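PDB 3RNR: stage II sporulation E family protein, which is of unknown function but probably acts as a serine/threonine phosphatase of the protein phosphatase 2C type. Local coordinates for residues 22-25 / 26-29; 104-107 / 108-112. All blocks are in the same frame, centred on the assembly; numbering follows the deposited sequence. Where two conformers were deposited one is given.

Contact 1: 22-25 / 26-29; sequences MIRG and DEAA
Arg24 NH1 donates to Glu27 OE1 at 2.8 Å, the shortest polar bond here; a glycerol, probably from the crystallisation liquor, lies close to the same oxygen. The arginine meets the carboxylate side-on with two nitrogens, one to each oxygen, since its NE also bonds Glu27 OE2 at 2.9 Å. Both bonds are nearly straight, with N-H...O angles close to 165°, and both oxygens lie close to the guanidinium plane. The carboxylate is turned 47° from that plane, and neither nitrogen lies in the carboxylate plane: NH1 meets OE1 on the syn side but tilted out of it, and NE comes to OE2 from above. A bend at chi3 of Arg24 (74°) swings the guanidinium edge round to the glutamate, whose own chain runs extended beyond CG. Trp60 of helix 46-63 touches both side chains. All this happens at the start of helix 25-41, with Arg24 in the N-cap position, on an alpha-beta-alpha sandwich of the protein phosphatase 2C family. The first helical backbone bonds run from Ala28 N to Arg24 O at 3.0 Å and from Ala29 N to Gly25 O at 2.9 Å. The N-cap residue is therefore held to the first turn twice, by its carbonyl and by its side chain, and the negative Glu27 so near the N-terminus probably sits well with the helix dipole. Asp26, one residue before the glutamate, turns its carboxylate to other partners: OD1 bonds Ser170 OG and OD2 bonds His172 NE2. Ala28, buried, packs its methyl against Trp60 and Thr70.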
# COMPACT_ATOMS: atom_id res chain seq x y z
N MSE B 22 -13.92 20.98 -1.94
CA MSE B 22 -13.45 21.47 -3.22
C MSE B 22 -13.77 20.45 -4.29
O MSE B 22 -14.45 19.46 -4.01
CB MSE B 22 -11.95 21.72 -3.14
CG MSE B 22 -11.65 22.93 -2.29
SE MSE B 22 -9.89 22.89 -1.55
CE MSE B 22 -8.96 23.54 -3.05
N ILE B 23 -13.30 20.67 -5.50
CA ILE B 23 -13.73 19.84 -6.62
C ILE B 23 -12.80 18.65 -6.87
O ILE B 23 -11.60 18.72 -6.61
CB ILE B 23 -13.91 20.65 -7.92
CG1 ILE B 23 -12.56 21.08 -8.47
CG2 ILE B 23 -14.83 21.84 -7.70
CD1 ILE B 23 -12.54 21.12 -9.97
N ARG B 24 -13.40 17.55 -7.31
CA ARG B 24 -12.68 16.35 -7.73
C ARG B 24 -11.67 15.89 -6.69
O ARG B 24 -10.55 15.50 -7.01
CB ARG B 24 -12.04 16.58 -9.11
CG ARG B 24 -13.08 16.90 -10.19
CD ARG B 24 -12.47 17.31 -11.53
NE ARG B 24 -11.89 16.19 -12.26
CZ ARG B 24 -11.27 16.30 -13.43
NH1 ARG B 24 -10.75 15.23 -14.02
NH2 ARG B 24 -11.15 17.50 -14.00
N GLY B 25 -12.10 15.90 -5.43
CA GLY B 25 -11.24 15.50 -4.33
C GLY B 25 -10.70 14.09 -4.45
O GLY B 25 -9.53 13.83 -4.17
N ASP B 26 -11.54 13.15 -4.88
CA ASP B 26 -11.11 11.77 -5.01
C ASP B 26 -10.04 11.59 -6.09
O ASP B 26 -9.12 10.80 -5.92
CB ASP B 26 -12.31 10.86 -5.30
CG ASP B 26 -13.06 10.46 -4.02
OD1 ASP B 26 -12.73 10.98 -2.93
OD2 ASP B 26 -13.99 9.62 -4.11
N GLU B 27 -10.18 12.30 -7.20
CA GLU B 27 -9.17 12.26 -8.25
C GLU B 27 -7.86 12.89 -7.80
O GLU B 27 -6.79 12.40 -8.17
CB GLU B 27 -9.69 12.96 -9.52
CG GLU B 27 -10.84 12.22 -10.18
CD GLU B 27 -11.40 12.97 -11.38
OE1 GLU B 27 -10.73 12.96 -12.43
OE2 GLU B 27 -12.48 13.57 -11.27
N ALA B 28 -7.92 13.97 -7.03
CA ALA B 28 -6.70 14.54 -6.45
C ALA B 28 -6.02 13.53 -5.52
O ALA B 28 -4.80 13.36 -5.55
CB ALA B 28 -7.02 15.81 -5.67
N ALA B 29 -6.82 12.91 -4.66
CA ALA B 29 -6.31 11.93 -3.71
C ALA B 29 -5.66 10.76 -4.44
O ALA B 29 -4.62 10.26 -4.01
CB ALA B 29 -7.41 11.44 -2.79

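Contact 2: 104-107 / 108-112; sequences LSRL and SLDHN
Arg106 NH2 meets Asp110 OD1 in a salt bridge of 2.8 Å, the carboxylate lying at the edge of the guanidinium. The two side chains cross at about a right angle and their flat groups are turned 49° apart. Two waters extend the pairing. One accepts from Arg106 NH1 at 2.9 Å and donates to Asp110 OD2, so a direct bridge and a water-mediated one run side by side between the same two groups. The other accepts from Arg106 NH2 at 3.1 Å and is hydrogen-bonded to Ser108 OG at 2.8 Å. Closer to the backbone, Arg106 NE lies 3.0 Å from Ser108 O, which sits oblique to the guanidinium. The arginine's CG is anti to the backbone N (chi1 175°), and a bend at chi2 (90°) lays the rest of the chain alongside the peptides leaving strand 103-106.

Behind this first shell, Arg95 and Tyr97 of the neighbouring strand 95-100 touch Arg106. Ser108 is buried, its OG taking a hydrogen bond from Val96 N, while Leu109 N bonds Ser146 OG. On the Asp110 side the backbone carbonyl bonds Ser115 OG, and Asn112 OD1 caps Ser115 N at the start of helix 113-119. The contact thus lies where an outermost strand of the mixed sheet gives way to the connection leading to that helix. With two waters in the network and Arg106 exposed, the charged pair is probably partly screened by solvent, and its hold on the start of this loop is likely shared between the direct bridge and the waters.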
# COMPACT_ATOMS: atom_id res chain seq x y z
N LEU B 104 0.13 6.33 22.25
CA LEU B 104 0.29 7.11 21.04
C LEU B 104 0.66 8.54 21.43
O LEU B 104 0.03 9.13 22.31
CB LEU B 104 -1.02 7.12 20.23
CG LEU B 104 -1.43 5.81 19.58
CD1 LEU B 104 -2.84 5.92 18.99
CD2 LEU B 104 -0.42 5.40 18.50
N SER B 105 1.67 9.09 20.77
CA SER B 105 2.13 10.44 21.07
C SER B 105 2.15 11.23 19.77
O SER B 105 2.72 10.78 18.79
CB SER B 105 3.54 10.41 21.67
OG SER B 105 3.52 9.80 22.95
N ARG B 106 1.54 12.41 19.78
CA ARG B 106 1.41 13.21 18.56
C ARG B 106 2.78 13.74 18.15
O ARG B 106 3.51 14.29 18.99
CB ARG B 106 0.46 14.38 18.82
CG ARG B 106 0.33 15.36 17.67
CD ARG B 106 -0.77 14.96 16.74
NE ARG B 106 -0.94 15.90 15.63
CZ ARG B 106 -1.89 16.83 15.55
NH1 ARG B 106 -2.78 16.96 16.52
NH2 ARG B 106 -1.96 17.61 14.48
N LEU B 107 3.19 13.42 16.92
CA LEU B 107 4.37 14.02 16.28
C LEU B 107 4.18 15.30 15.48
O LEU B 107 5.03 16.19 15.49
CB LEU B 107 5.15 12.98 15.46
CG LEU B 107 5.49 11.70 16.23
CD1 LEU B 107 6.24 10.72 15.33
CD2 LEU B 107 6.29 11.99 17.51
N SER B 108 3.10 15.35 14.70
CA SER B 108 3.03 16.34 13.64
C SER B 108 2.17 17.54 14.01
O SER B 108 1.45 17.52 15.01
CB SER B 108 2.38 15.67 12.42
OG SER B 108 1.13 15.11 12.79
N LEU B 109 2.20 18.55 13.15
CA LEU B 109 1.42 19.77 13.35
C LEU B 109 0.37 19.81 12.25
O LEU B 109 0.64 19.40 11.13
CB LEU B 109 2.32 21.00 13.22
CG LEU B 109 1.73 22.29 13.81
CD1 LEU B 109 1.76 22.22 15.32
CD2 LEU B 109 2.50 23.50 13.31
N ASP B 110 -0.81 20.31 12.60
CA ASP B 110 -1.87 20.56 11.62
C ASP B 110 -1.54 21.81 10.82
O ASP B 110 -1.00 22.76 11.37
CB ASP B 110 -3.19 20.86 12.34
CG ASP B 110 -3.84 19.63 12.91
OD1 ASP B 110 -3.62 18.53 12.36
OD2 ASP B 110 -4.57 19.77 13.90
N HIS B 111 -1.90 21.85 9.54
CA HIS B 111 -1.86 23.13 8.85
C HIS B 111 -3.27 23.68 8.72
O HIS B 111 -4.00 23.33 7.81
CB HIS B 111 -1.23 22.96 7.47
CG HIS B 111 0.13 22.33 7.54
ND1 HIS B 111 0.38 21.07 7.05
CD2 HIS B 111 1.28 22.77 8.09
CE1 HIS B 111 1.65 20.76 7.28
NE2 HIS B 111 2.22 21.77 7.91
N ASN B 112 -3.57 24.67 9.55
CA ASN B 112 -4.88 25.30 9.53
C ASN B 112 -4.76 26.70 10.08
O ASN B 112 -3.70 27.07 10.60
CB ASN B 112 -5.98 24.46 10.20
CG ASN B 112 -5.72 24.19 11.66
OD1 ASN B 112 -5.06 24.96 12.36
ND2 ASN B 112 -6.27 23.08 12.14
O HOH W 1 -0.79 16.87 11.74
O HOH W 2 -5.16 18.51 15.98

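Overall arrangement
Both contacts are local and lie where one element of the phosphatase fold gives way to another, one entering helix 25-41, the other leaving strand 103-106 toward helix 113-119. Their centres are 23 Å apart and their nearest atoms about 11 Å, so they do not touch and share no element. Contact 1 is partly buried, whereas contact 2 is a surface contact, although its centre lies nearer the middle of the chain. Each pairs an arginine with an acid, but in contact 1 two nitrogens grip directly beside regular helical backbone bonds, while contact 2 relies on one direct bridge supplemented by waters, without a clear direct hydrogen bond between its segments.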